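Local structure of D-psicose 3-epimerase (Agrobacterium tumefaciens, 2HK0) at residues A[219-222]-A[223-227]; A[151-154]-A[155-158]; A[122-125]-A[126-130]; A[23-26]-A[27-31]; A[255-258]-A[259-263]. The protein catalyses the C3 epimerisation that interconverts D-fructose and D-psicose, a reaction in which a bound metal plays a pivotal role. One frame throughout, in Å; residues are numbered along the deposited sequence.

Contact 1 (A[219-222]-A[223-227])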
loop_
_atom_site.group_PDB
_atom_site.type_symbol
_atom_site.label_atom_id
_atom_site.label_comp_id
_atom_site.label_asym_id
_atom_site.label_seq_id
_atom_site.Cartn_x
_atom_site.Cartn_y
_atom_site.Cartn_z
ATOM N N ARG A 219 15.989 1.668 -7.684
ATOM C CA ARG A 219 17.286 1.199 -7.251
ATOM C C ARG A 219 18.020 0.557 -8.429
ATOM O O ARG A 219 19.239 0.651 -8.525
ATOM C CB ARG A 219 17.119 0.191 -6.123
ATOM C CG ARG A 219 17.756 0.628 -4.841
ATOM C CD ARG A 219 16.759 0.695 -3.724
ATOM N NE ARG A 219 15.797 -0.395 -3.798
ATOM C CZ ARG A 219 14.658 -0.402 -3.123
ATOM N NH1 ARG A 219 14.370 0.617 -2.326
ATOM N NH2 ARG A 219 13.796 -1.397 -3.290
ATOM N N THR A 220 17.272 -0.107 -9.313
ATOM C CA THR A 220 17.871 -0.741 -10.486
ATOM C C THR A 220 18.499 0.349 -11.348
ATOM O O THR A 220 19.612 0.197 -11.850
ATOM C CB THR A 220 16.811 -1.513 -11.300
ATOM O OG1 THR A 220 16.429 -2.686 -10.579
ATOM C CG2 THR A 220 17.354 -1.923 -12.650
ATOM N N ALA A 221 17.789 1.457 -11.515
ATOM C CA ALA A 221 18.317 2.571 -12.308
ATOM C C ALA A 221 19.566 3.085 -11.610
ATOM O O ALA A 221 20.569 3.409 -12.252
ATOM C CB ALA A 221 17.278 3.693 -12.413
ATOM N N GLY A 222 19.479 3.172 -10.286
ATOM C CA GLY A 222 20.594 3.610 -9.467
ATOM C C GLY A 222 21.376 4.812 -9.967
ATOM O O GLY A 222 20.808 5.862 -10.254
ATOM N N PRO A 223 22.699 4.679 -10.088
ATOM C CA PRO A 223 23.546 5.780 -10.554
ATOM C C PRO A 223 23.204 6.281 -11.955
ATOM O O PRO A 223 23.579 7.392 -12.313
ATOM C CB PRO A 223 24.957 5.181 -10.480
ATOM C CG PRO A 223 24.825 4.127 -9.393
ATOM C CD PRO A 223 23.517 3.488 -9.779
ATOM N N LEU A 224 22.506 5.471 -12.745
ATOM C CA LEU A 224 22.133 5.872 -14.107
ATOM C C LEU A 224 20.830 6.680 -14.207
ATOM O O LEU A 224 20.456 7.116 -15.305
ATOM C CB LEU A 224 22.021 4.645 -15.023
ATOM C CG LEU A 224 23.354 3.925 -15.288
ATOM C CD1 LEU A 224 23.125 2.702 -16.181
ATOM C CD2 LEU A 224 24.341 4.901 -15.931
ATOM N N LEU A 225 20.142 6.887 -13.083
ATOM C CA LEU A 225 18.888 7.644 -13.119
ATOM C C LEU A 225 19.271 9.100 -13.326
ATOM O O LEU A 225 19.875 9.710 -12.438
ATOM C CB LEU A 225 18.119 7.512 -11.795
ATOM C CG LEU A 225 16.575 7.444 -11.789
ATOM C CD1 LEU A 225 16.044 8.233 -10.614
ATOM C CD2 LEU A 225 15.971 7.905 -13.050
ATOM N N GLY A 226 18.911 9.658 -14.478
ATOM C CA GLY A 226 19.256 11.043 -14.753
ATOM C C GLY A 226 18.108 12.037 -14.752
ATOM O O GLY A 226 18.342 13.241 -14.672
ATOM N N HIS A 227 16.873 11.543 -14.829
ATOM C CA HIS A 227 15.688 12.405 -14.857
ATOM C C HIS A 227 14.494 11.578 -14.346
ATOM O O HIS A 227 14.488 10.349 -14.464
ATOM C CB HIS A 227 15.453 12.891 -16.293
ATOM C CG HIS A 227 14.697 14.179 -16.387
ATOM N ND1 HIS A 227 14.947 15.255 -15.559
ATOM C CD2 HIS A 227 13.717 14.577 -17.237
ATOM C CE1 HIS A 227 14.156 16.259 -15.893
ATOM N NE2 HIS A 227 13.399 15.874 -16.909
HETATM O O HOH W 1 20.991 8.702 -9.823
#
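Ala221 and Leu225 meet where helix 214-221 of the TIM barrel ends and turns, through a short 3-10 segment, into strand 225-230. Backbone hydrogen bonds carry the reversal. Leu224 N donates to Ala221 O at 2.9 Å in a rather bent bond (N-H...O 140°), and one residue on, Leu225 N reaches Gly222 O at 3.1 Å almost straight (168°), although it approaches from above the carbonyl plane. The helix breaks at Gly222, and these two bonds, each spanning three residues, close the tight turn that follows. Gly222 suits the first place after the helix because its backbone takes a positive phi, 44°, which glycine adopts readily. A water lies 2.9 Å from Gly222 O and can also donate to Leu225 O, 3.0 Å away; as it has more acceptors around it than protons, these bonds are probably shared.

An apolar contact accompanies these bonds. The methyl CB of Ala221 rests 3.9 Å from Leu225 CG, and so small a group suits a place closed in by Leu225 and by Leu202 of strand 198-203; Leu225 also packs on Ile255 and Tyr257. The Leu224 side chain packs instead on Val187 and Val190 of helix 183-193, while its CB lies 3.4 Å from Ala221 O.

Proline fits the place after Gly222, since its ring holds phi near the value needed in the 3-10 segment and it has no N-H to place: Pro223 N stands 3.3 Å from Ala221 O without a hydrogen to share.

Contact 2 (A[151-154]-A[155-158])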
loop_
_atom_site.group_PDB
_atom_site.type_symbol
_atom_site.label_atom_id
_atom_site.label_comp_id
_atom_site.label_asym_id
_atom_site.label_seq_id
_atom_site.Cartn_x
_atom_site.Cartn_y
_atom_site.Cartn_z
ATOM N N GLU A 151 22.739 2.463 -31.435
ATOM C CA GLU A 151 23.701 3.082 -32.337
ATOM C C GLU A 151 23.384 4.558 -32.570
ATOM O O GLU A 151 24.271 5.398 -32.506
ATOM C CB GLU A 151 23.720 2.335 -33.677
ATOM C CG GLU A 151 24.999 2.526 -34.467
ATOM C CD GLU A 151 25.170 1.468 -35.552
ATOM O OE1 GLU A 151 24.453 1.544 -36.580
ATOM O OE2 GLU A 151 26.013 0.553 -35.366
ATOM N N GLY A 152 22.125 4.879 -32.846
ATOM C CA GLY A 152 21.763 6.272 -33.065
ATOM C C GLY A 152 22.069 7.164 -31.864
ATOM O O GLY A 152 22.567 8.280 -32.025
ATOM N N ILE A 153 21.781 6.688 -30.654
ATOM C CA ILE A 153 22.037 7.482 -29.442
ATOM C C ILE A 153 23.536 7.635 -29.224
ATOM O O ILE A 153 24.034 8.718 -28.912
ATOM C CB ILE A 153 21.401 6.816 -28.184
ATOM C CG1 ILE A 153 19.866 6.881 -28.276
ATOM C CG2 ILE A 153 21.892 7.499 -26.916
ATOM C CD1 ILE A 153 19.285 8.299 -28.297
ATOM N N ASN A 154 24.254 6.534 -29.379
ATOM C CA ASN A 154 25.698 6.547 -29.235
ATOM C C ASN A 154 26.264 7.643 -30.167
ATOM O O ASN A 154 27.129 8.417 -29.775
ATOM C CB ASN A 154 26.251 5.168 -29.629
ATOM C CG ASN A 154 27.761 5.107 -29.594
ATOM O OD1 ASN A 154 28.363 4.710 -28.593
ATOM N ND2 ASN A 154 28.382 5.510 -30.683
ATOM N N GLY A 155 25.731 7.710 -31.383
ATOM C CA GLY A 155 26.189 8.676 -32.373
ATOM C C GLY A 155 25.912 10.157 -32.171
ATOM O O GLY A 155 26.482 10.982 -32.890
ATOM N N ILE A 156 25.022 10.527 -31.247
ATOM C CA ILE A 156 24.774 11.949 -31.008
ATOM C C ILE A 156 25.257 12.332 -29.611
ATOM O O ILE A 156 25.268 13.516 -29.246
ATOM C CB ILE A 156 23.256 12.329 -31.101
ATOM C CG1 ILE A 156 22.421 11.426 -30.181
ATOM C CG2 ILE A 156 22.767 12.219 -32.533
ATOM C CD1 ILE A 156 21.039 11.994 -29.877
ATOM N N ALA A 157 25.673 11.334 -28.832
ATOM C CA ALA A 157 26.106 11.581 -27.459
ATOM C C ALA A 157 27.241 12.583 -27.297
ATOM O O ALA A 157 27.178 13.467 -26.429
ATOM C CB ALA A 157 26.481 10.262 -26.781
ATOM N N ASP A 158 28.287 12.443 -28.110
ATOM C CA ASP A 158 29.426 13.346 -28.004
ATOM C C ASP A 158 29.020 14.783 -28.326
ATOM O O ASP A 158 29.492 15.723 -27.689
ATOM C CB ASP A 158 30.562 12.897 -28.934
ATOM C CG ASP A 158 31.227 11.591 -28.477
ATOM O OD1 ASP A 158 31.025 11.161 -27.316
ATOM O OD2 ASP A 158 31.979 11.000 -29.287
HETATM O O HOH W 2 28.748 10.541 -30.169
#
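Ile153 and Ile156 stand one turn apart on the buried side of helix 142-162, the helix that links strands 123-126 and 166-170 in a beta-alpha-beta unit, and their terminal methyls approach to 4.4 Å between the two CD1 atoms. The pair diverges in its other neighbours: Ile153 packs on Val198, Phe189 and Val193, whereas Ile156 turns to Phe109 and Lys106 of helix 99-118. Branched aliphatic chains suit a buried face that meets helices 99-118 and 183-193 and strand 198-203. Ile156 has CG1 between its backbone N and carbonyl carbon (chi1 53°), which tucks that atom back over the preceding turn, 3.4 Å from Ile153 O. The CB of Ala157 lies 3.6 Å from Asn154 O, and the small residue suits a place touched by Val198 and Lys195.

The backbone beneath these side chains is not a regular alpha helix. Gly155 N still bonds Glu151 O four residues back, at 3.0 Å, but Ile153 O takes Ile156 N from only three residues ahead, at 3.1 Å, with the donor well above the carbonyl plane. Ala157 N is held weakly by both Ile153 O and Asn154 O. One residue further, Asn154 O and Asp158 N are 4.5 Å apart, and a water stands between them, donating to Asn154 O at 2.7 Å and accepting from Asp158 N at 2.8 Å. Solvent thus replaces a missing helical bond, so both polar atoms keep a partner, and the local widening probably costs little.

Contact 3 (A[122-125]-A[126-130])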
loop_
_atom_site.group_PDB
_atom_site.type_symbol
_atom_site.label_atom_id
_atom_site.label_comp_id
_atom_site.label_asym_id
_atom_site.label_seq_id
_atom_site.Cartn_x
_atom_site.Cartn_y
_atom_site.Cartn_z
ATOM N N HIS A 122 20.506 21.777 -19.688
ATOM C CA HIS A 122 21.492 20.701 -19.642
ATOM C C HIS A 122 20.917 19.286 -19.532
ATOM O O HIS A 122 21.658 18.295 -19.563
ATOM C CB HIS A 122 22.462 20.975 -18.486
ATOM C CG HIS A 122 23.337 22.162 -18.729
ATOM N ND1 HIS A 122 24.575 22.060 -19.325
ATOM C CD2 HIS A 122 23.108 23.488 -18.560
ATOM C CE1 HIS A 122 25.067 23.272 -19.519
ATOM N NE2 HIS A 122 24.195 24.154 -19.065
ATOM N N THR A 123 19.599 19.195 -19.405
ATOM C CA THR A 123 18.928 17.899 -19.298
ATOM C C THR A 123 17.852 17.796 -20.372
ATOM O O THR A 123 16.951 18.635 -20.452
ATOM C CB THR A 123 18.280 17.714 -17.901
ATOM O OG1 THR A 123 19.308 17.678 -16.904
ATOM C CG2 THR A 123 17.483 16.417 -17.822
ATOM N N ILE A 124 17.971 16.767 -21.200
ATOM C CA ILE A 124 17.044 16.488 -22.289
ATOM C C ILE A 124 16.517 15.080 -22.052
ATOM O O ILE A 124 17.306 14.150 -21.838
ATOM C CB ILE A 124 17.787 16.521 -23.646
ATOM C CG1 ILE A 124 18.163 17.960 -23.988
ATOM C CG2 ILE A 124 16.951 15.879 -24.732
ATOM C CD1 ILE A 124 16.985 18.901 -24.097
ATOM N N GLY A 125 15.198 14.912 -22.089
ATOM C CA GLY A 125 14.636 13.591 -21.853
ATOM C C GLY A 125 13.505 13.202 -22.783
ATOM O O GLY A 125 12.978 14.029 -23.529
ATOM N N GLY A 126 13.114 11.934 -22.736
ATOM C CA GLY A 126 12.037 11.483 -23.598
ATOM C C GLY A 126 12.408 10.187 -24.289
ATOM O O GLY A 126 13.445 9.598 -23.995
ATOM N N ALA A 127 11.569 9.744 -25.215
ATOM C CA ALA A 127 11.825 8.499 -25.935
ATOM C C ALA A 127 12.817 8.776 -27.066
ATOM O O ALA A 127 12.509 8.551 -28.240
ATOM C CB ALA A 127 10.508 7.959 -26.480
ATOM N N LEU A 128 14.010 9.253 -26.695
ATOM C CA LEU A 128 15.049 9.631 -27.651
ATOM C C LEU A 128 15.476 8.510 -28.576
ATOM O O LEU A 128 15.951 8.758 -29.691
ATOM C CB LEU A 128 16.282 10.171 -26.918
ATOM C CG LEU A 128 16.076 11.153 -25.760
ATOM C CD1 LEU A 128 17.389 11.904 -25.473
ATOM C CD2 LEU A 128 14.975 12.141 -26.106
ATOM N N HIS A 129 15.301 7.283 -28.109
ATOM C CA HIS A 129 15.668 6.086 -28.851
ATOM C C HIS A 129 14.597 5.651 -29.836
ATOM O O HIS A 129 14.775 4.676 -30.564
ATOM C CB HIS A 129 15.844 4.941 -27.868
ATOM C CG HIS A 129 14.587 4.617 -27.119
ATOM N ND1 HIS A 129 13.977 5.519 -26.270
ATOM C CD2 HIS A 129 13.801 3.511 -27.122
ATOM C CE1 HIS A 129 12.871 4.981 -25.785
ATOM N NE2 HIS A 129 12.742 3.764 -26.285
ATOM N N SER A 130 13.479 6.361 -29.851
ATOM C CA SER A 130 12.364 5.940 -30.675
ATOM C C SER A 130 11.626 7.153 -31.226
ATOM O O SER A 130 12.237 8.155 -31.589
ATOM C CB SER A 130 11.442 5.095 -29.784
ATOM O OG SER A 130 10.311 4.589 -30.456
#
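Ser130 N donates to Ala127 O at 2.9 Å, closing the type I turn that holds Leu128 back against Ile124 and Gly125. Just ahead of it Ala127 is the centre of an inverse gamma turn, whose Leu128 N to Gly126 O bond is weak. Two tight turns in succession bend the chain sharply and return Leu128 to the end of the strand it has left.

Leu128 aims its branch at that strand. With CG beside the backbone N and anti to the carbonyl carbon (chi1 -44°), CD1 reaches Ile124 CG2 at 4.1 Å, while CD2 lies 3.8 Å from Gly125 O. The two aliphatic chains cross at about a right angle, meeting through these two methyls, Leu128 CD1 and Ile124 CG2. This is the exit of strand 123-126 of the TIM barrel into the loop leading to helix 142-162, on the carboxyl-terminal side of the strands where enzymes of this fold carry their active sites. Ile124 faces outward to Val116 of helix 99-118, and Leu128 extends the same apolar layer between strand and helix by packing on Phe109, Leu167 and Ile169.

Gly126 has phi 133°, a conformation that would press any side chain into the preceding carbonyl O, which by itself calls for glycine at the strand's last residue. Beyond the turn, Ser130 CB stands over the centre of the His129 ring, 3.9 Å above its plane.

Contact 4 (A[23-26]-A[27-31])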
loop_
_atom_site.group_PDB
_atom_site.type_symbol
_atom_site.label_atom_id
_atom_site.label_comp_id
_atom_site.label_asym_id
_atom_site.label_seq_id
_atom_site.Cartn_x
_atom_site.Cartn_y
_atom_site.Cartn_z
ATOM N N HIS A 23 12.552 20.398 -8.005
ATOM C CA HIS A 23 11.212 20.113 -8.480
ATOM C C HIS A 23 10.739 21.024 -9.604
ATOM O O HIS A 23 10.968 22.235 -9.582
ATOM C CB HIS A 23 10.232 20.167 -7.309
ATOM C CG HIS A 23 10.428 19.054 -6.332
ATOM N ND1 HIS A 23 11.496 19.011 -5.461
ATOM C CD2 HIS A 23 9.739 17.905 -6.141
ATOM C CE1 HIS A 23 11.456 17.883 -4.774
ATOM N NE2 HIS A 23 10.400 17.194 -5.170
ATOM N N GLY A 24 10.087 20.417 -10.591
ATOM C CA GLY A 24 9.582 21.175 -11.715
ATOM C C GLY A 24 8.230 20.666 -12.182
ATOM O O GLY A 24 7.664 19.732 -11.614
ATOM N N ILE A 25 7.703 21.294 -13.224
ATOM C CA ILE A 25 6.432 20.896 -13.798
ATOM C C ILE A 25 6.483 21.137 -15.306
ATOM O O ILE A 25 7.129 22.082 -15.762
ATOM C CB ILE A 25 5.281 21.716 -13.189
ATOM C CG1 ILE A 25 3.941 21.310 -13.825
ATOM C CG2 ILE A 25 5.547 23.202 -13.403
ATOM C CD1 ILE A 25 2.709 21.697 -12.994
ATOM N N TYR A 26 5.821 20.272 -16.069
ATOM C CA TYR A 26 5.747 20.410 -17.519
ATOM C C TYR A 26 4.653 21.467 -17.779
ATOM O O TYR A 26 3.498 21.250 -17.420
ATOM C CB TYR A 26 5.352 19.061 -18.128
ATOM C CG TYR A 26 5.437 19.005 -19.629
ATOM C CD1 TYR A 26 6.568 19.472 -20.297
ATOM C CD2 TYR A 26 4.432 18.399 -20.378
ATOM C CE1 TYR A 26 6.702 19.330 -21.678
ATOM C CE2 TYR A 26 4.556 18.247 -21.767
ATOM C CZ TYR A 26 5.694 18.713 -22.407
ATOM O OH TYR A 26 5.844 18.543 -23.767
ATOM N N TYR A 27 5.006 22.594 -18.408
ATOM C CA TYR A 27 4.037 23.684 -18.621
ATOM C C TYR A 27 2.748 23.332 -19.382
ATOM O O TYR A 27 1.732 23.999 -19.196
ATOM C CB TYR A 27 4.719 24.899 -19.280
ATOM C CG TYR A 27 4.730 24.816 -20.779
ATOM C CD1 TYR A 27 5.561 23.911 -21.436
ATOM C CD2 TYR A 27 3.833 25.570 -21.540
ATOM C CE1 TYR A 27 5.498 23.744 -22.812
ATOM C CE2 TYR A 27 3.765 25.418 -22.929
ATOM C CZ TYR A 27 4.599 24.501 -23.551
ATOM O OH TYR A 27 4.540 24.331 -24.908
ATOM N N SER A 28 2.774 22.291 -20.212
ATOM C CA SER A 28 1.573 21.881 -20.958
ATOM C C SER A 28 0.385 21.484 -20.061
ATOM O O SER A 28 -0.734 21.248 -20.537
ATOM C CB SER A 28 1.895 20.728 -21.903
ATOM O OG SER A 28 2.639 21.196 -23.009
ATOM N N TYR A 29 0.648 21.382 -18.769
ATOM C CA TYR A 29 -0.386 21.084 -17.780
ATOM C C TYR A 29 -1.522 22.117 -17.922
ATOM O O TYR A 29 -2.692 21.803 -17.757
ATOM C CB TYR A 29 0.239 21.214 -16.393
ATOM C CG TYR A 29 -0.712 21.322 -15.222
ATOM C CD1 TYR A 29 -1.511 20.245 -14.839
ATOM C CD2 TYR A 29 -0.715 22.458 -14.421
ATOM C CE1 TYR A 29 -2.274 20.291 -13.669
ATOM C CE2 TYR A 29 -1.471 22.523 -13.262
ATOM C CZ TYR A 29 -2.245 21.437 -12.882
ATOM O OH TYR A 29 -2.957 21.496 -11.693
ATOM N N TRP A 30 -1.151 23.351 -18.236
ATOM C CA TRP A 30 -2.105 24.456 -18.376
ATOM C C TRP A 30 -2.665 24.657 -19.795
ATOM O O TRP A 30 -3.482 25.556 -20.009
ATOM C CB TRP A 30 -1.442 25.765 -17.918
ATOM C CG TRP A 30 -1.266 25.910 -16.419
ATOM C CD1 TRP A 30 -2.223 26.276 -15.515
ATOM C CD2 TRP A 30 -0.066 25.691 -15.662
ATOM N NE1 TRP A 30 -1.700 26.297 -14.247
ATOM C CE2 TRP A 30 -0.376 25.940 -14.308
ATOM C CE3 TRP A 30 1.241 25.302 -15.998
ATOM C CZ2 TRP A 30 0.574 25.812 -13.283
ATOM C CZ3 TRP A 30 2.185 25.176 -14.984
ATOM C CH2 TRP A 30 1.844 25.430 -13.641
ATOM N N GLU A 31 -2.257 23.833 -20.757
ATOM C CA GLU A 31 -2.738 24.014 -22.128
ATOM C C GLU A 31 -3.517 22.838 -22.708
ATOM O O GLU A 31 -3.635 21.783 -22.075
ATOM C CB GLU A 31 -1.561 24.331 -23.049
ATOM C CG GLU A 31 -0.830 25.623 -22.713
ATOM C CD GLU A 31 -1.686 26.865 -22.966
ATOM O OE1 GLU A 31 -2.532 26.829 -23.886
ATOM O OE2 GLU A 31 -1.503 27.877 -22.256
HETATM O O HOH W 3 4.812 21.008 -25.291
#
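Tyr26 carries CG anti to its own N (chi1 -171°) while Tyr27 swings CG between N and carbonyl carbon (chi1 87°), and these opposed settings bring the two neighbouring rings onto one side of the chain. They form a T-shaped pair with the edge of Tyr27 toward the face of Tyr26, centroids 6.0 Å apart and planes at 70°. The site is the carboxyl-terminal end of strand 22-26, the first strand of the TIM barrel, where the chain enters a 3-10 turn at 27-30.

The turn is secured by Tyr29 N, which donates to Tyr26 O at 3.2 Å. Ser28 is compact enough to nestle between the two tyrosines: its CB lies 3.6 Å from Tyr26 CE2, and its OG stands over one face of the Tyr27 ring toward the rim. A water ties the polar ends together, 3.1 Å from Tyr26 OH and 3.2 Å from Ser28 OG, and donates weakly to Tyr27 OH. That last hydroxyl has its stronger partner in Ala36 O, so the Tyr27 ring is fixed at its far end as well.

Ile25, extended along its main branch, pushes CD1 into the corner made by Tyr29 and Trp30. Tyr29 is tethered by its OH to Met292 O, and Trp30 also engages Lys44 in a cation-pi contact, so both large rings are anchored beyond the turn. Ile25 CD1 comes within 3.8 Å of Tyr29 CD2 and 3.9 Å of Trp30 CH2, while Tyr29 CD2 itself sits over the indole, 3.4 Å above its plane.

Contact 5 (A[255-258]-A[259-263])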
loop_
_atom_site.group_PDB
_atom_site.type_symbol
_atom_site.label_atom_id
_atom_site.label_comp_id
_atom_site.label_asym_id
_atom_site.label_seq_id
_atom_site.Cartn_x
_atom_site.Cartn_y
_atom_site.Cartn_z
ATOM N N ILE A 255 19.324 5.935 -3.569
ATOM C CA ILE A 255 20.300 6.109 -4.640
ATOM C C ILE A 255 20.931 7.497 -4.672
ATOM O O ILE A 255 21.624 7.851 -5.639
ATOM C CB ILE A 255 19.680 5.800 -6.027
ATOM C CG1 ILE A 255 18.613 6.834 -6.385
ATOM C CG2 ILE A 255 19.073 4.412 -6.014
ATOM C CD1 ILE A 255 18.122 6.712 -7.847
ATOM N N ASN A 256 20.696 8.278 -3.621
ATOM C CA ASN A 256 21.236 9.629 -3.539
ATOM C C ASN A 256 20.863 10.482 -4.756
ATOM O O ASN A 256 21.688 11.262 -5.252
ATOM C CB ASN A 256 22.769 9.602 -3.426
ATOM C CG ASN A 256 23.248 8.989 -2.133
ATOM O OD1 ASN A 256 22.736 9.305 -1.061
ATOM N ND2 ASN A 256 24.251 8.116 -2.222
ATOM N N TYR A 257 19.633 10.346 -5.238
ATOM C CA TYR A 257 19.211 11.128 -6.389
ATOM C C TYR A 257 19.203 12.622 -6.052
ATOM O O TYR A 257 18.574 13.045 -5.075
ATOM C CB TYR A 257 17.807 10.712 -6.831
ATOM C CG TYR A 257 17.360 11.354 -8.118
ATOM C CD1 TYR A 257 17.990 11.045 -9.318
ATOM C CD2 TYR A 257 16.299 12.253 -8.140
ATOM C CE1 TYR A 257 17.576 11.618 -10.516
ATOM C CE2 TYR A 257 15.866 12.832 -9.338
ATOM C CZ TYR A 257 16.513 12.506 -10.519
ATOM O OH TYR A 257 16.096 13.049 -11.709
ATOM N N THR A 258 19.904 13.412 -6.858
ATOM C CA THR A 258 19.954 14.861 -6.661
ATOM C C THR A 258 19.539 15.555 -7.971
ATOM O O THR A 258 19.793 16.749 -8.162
ATOM C CB THR A 258 21.381 15.359 -6.271
ATOM O OG1 THR A 258 22.320 14.989 -7.291
ATOM C CG2 THR A 258 21.822 14.754 -4.937
ATOM N N GLY A 259 18.906 14.788 -8.861
ATOM C CA GLY A 259 18.448 15.323 -10.136
ATOM C C GLY A 259 17.088 15.993 -10.003
ATOM O O GLY A 259 16.650 16.331 -8.894
ATOM N N ALA A 260 16.405 16.160 -11.133
ATOM C CA ALA A 260 15.101 16.808 -11.166
ATOM C C ALA A 260 13.924 15.853 -11.055
ATOM O O ALA A 260 13.984 14.707 -11.490
ATOM C CB ALA A 260 14.965 17.625 -12.446
ATOM N N VAL A 261 12.847 16.348 -10.460
ATOM C CA VAL A 261 11.611 15.593 -10.316
ATOM C C VAL A 261 10.560 16.518 -10.943
ATOM O O VAL A 261 10.202 17.540 -10.354
ATOM C CB VAL A 261 11.269 15.339 -8.833
ATOM C CG1 VAL A 261 9.912 14.654 -8.723
ATOM C CG2 VAL A 261 12.345 14.471 -8.196
ATOM N N ILE A 262 10.097 16.169 -12.140
ATOM C CA ILE A 262 9.124 16.981 -12.861
ATOM C C ILE A 262 7.747 16.350 -12.823
ATOM O O ILE A 262 7.572 15.200 -13.271
ATOM C CB ILE A 262 9.487 17.110 -14.363
ATOM C CG1 ILE A 262 10.983 17.413 -14.532
ATOM C CG2 ILE A 262 8.595 18.197 -15.024
ATOM C CD1 ILE A 262 11.433 18.718 -13.895
HETATM N N MSE A 263 6.762 17.067 -12.298
HETATM C CA MSE A 263 5.408 16.505 -12.316
HETATM C C MSE A 263 4.878 16.779 -13.731
HETATM O O MSE A 263 5.038 17.874 -14.268
HETATM C CB MSE A 263 4.508 17.141 -11.253
HETATM C CG MSE A 263 4.374 18.648 -11.313
HETATM SE SE MSE A 263 3.250 19.222 -9.807
HETATM C CE MSE A 263 4.424 18.813 -8.319
#
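Gly259 lies flat against the ring of Tyr257, its N 3.5 Å above the plane and over the centre. Its CA makes a CH-pi contact with the same face, 3.8 Å from the centroid and 26° off the ring normal; glycine suits this place because a CB here would clash with Tyr257 CZ.

Ala260 comes next and meets the edge of the ring. Tyr257 OH donates to Ala260 O at 2.7 Å, the acceptor lying in the ring plane and the donor tilted 23° from the carbonyl plane. Tyr257 spans the turn because its CG is anti to the backbone N (chi1 -173°), which lays the ring along the emerging strand and leads its hydroxyl to that carbonyl. Val261 then sets CG2 beside the ring edge, 4.0 Å from CE2, while its backbone pairs with Lys22 and Gly24 of the first strand. Ile262 turns to the barrel interior, against His227, Ile52 and Glu54, and the selenomethionine Met263 packs outward on Ala299 and Ser303 of helix 289-307.

Helix 245-254 stops just before this stretch in a Schellman motif with Asn256 as its C-prime residue, so the whole forms an alpha-to-beta connection, the kind that leads from a helix into the next strand of a TIM barrel, here the eighth.

How the contacts relate
All five contacts belong to one eight-stranded parallel barrel. Contacts 1 and 5 are alpha-to-beta connections leading into neighbouring strands, with centres 10 Å apart; Tyr257 OH packs 3.2 Å from His227 CA. Contacts 4 and 5 close the barrel between first and last strands, where Gly24 N and Val261 O lie 2.9 Å apart in a probable hydrogen bond. Contacts 3 and 4 sit at strand ends that open toward the side expected to hold the active site, centres about 17 Å apart. Contact 2 lies outside, on a helix whose Ile153 CD1 touches Leu128 O of contact 3 at 3.6 Å; its nearest atoms are about 17 Å from contact 4.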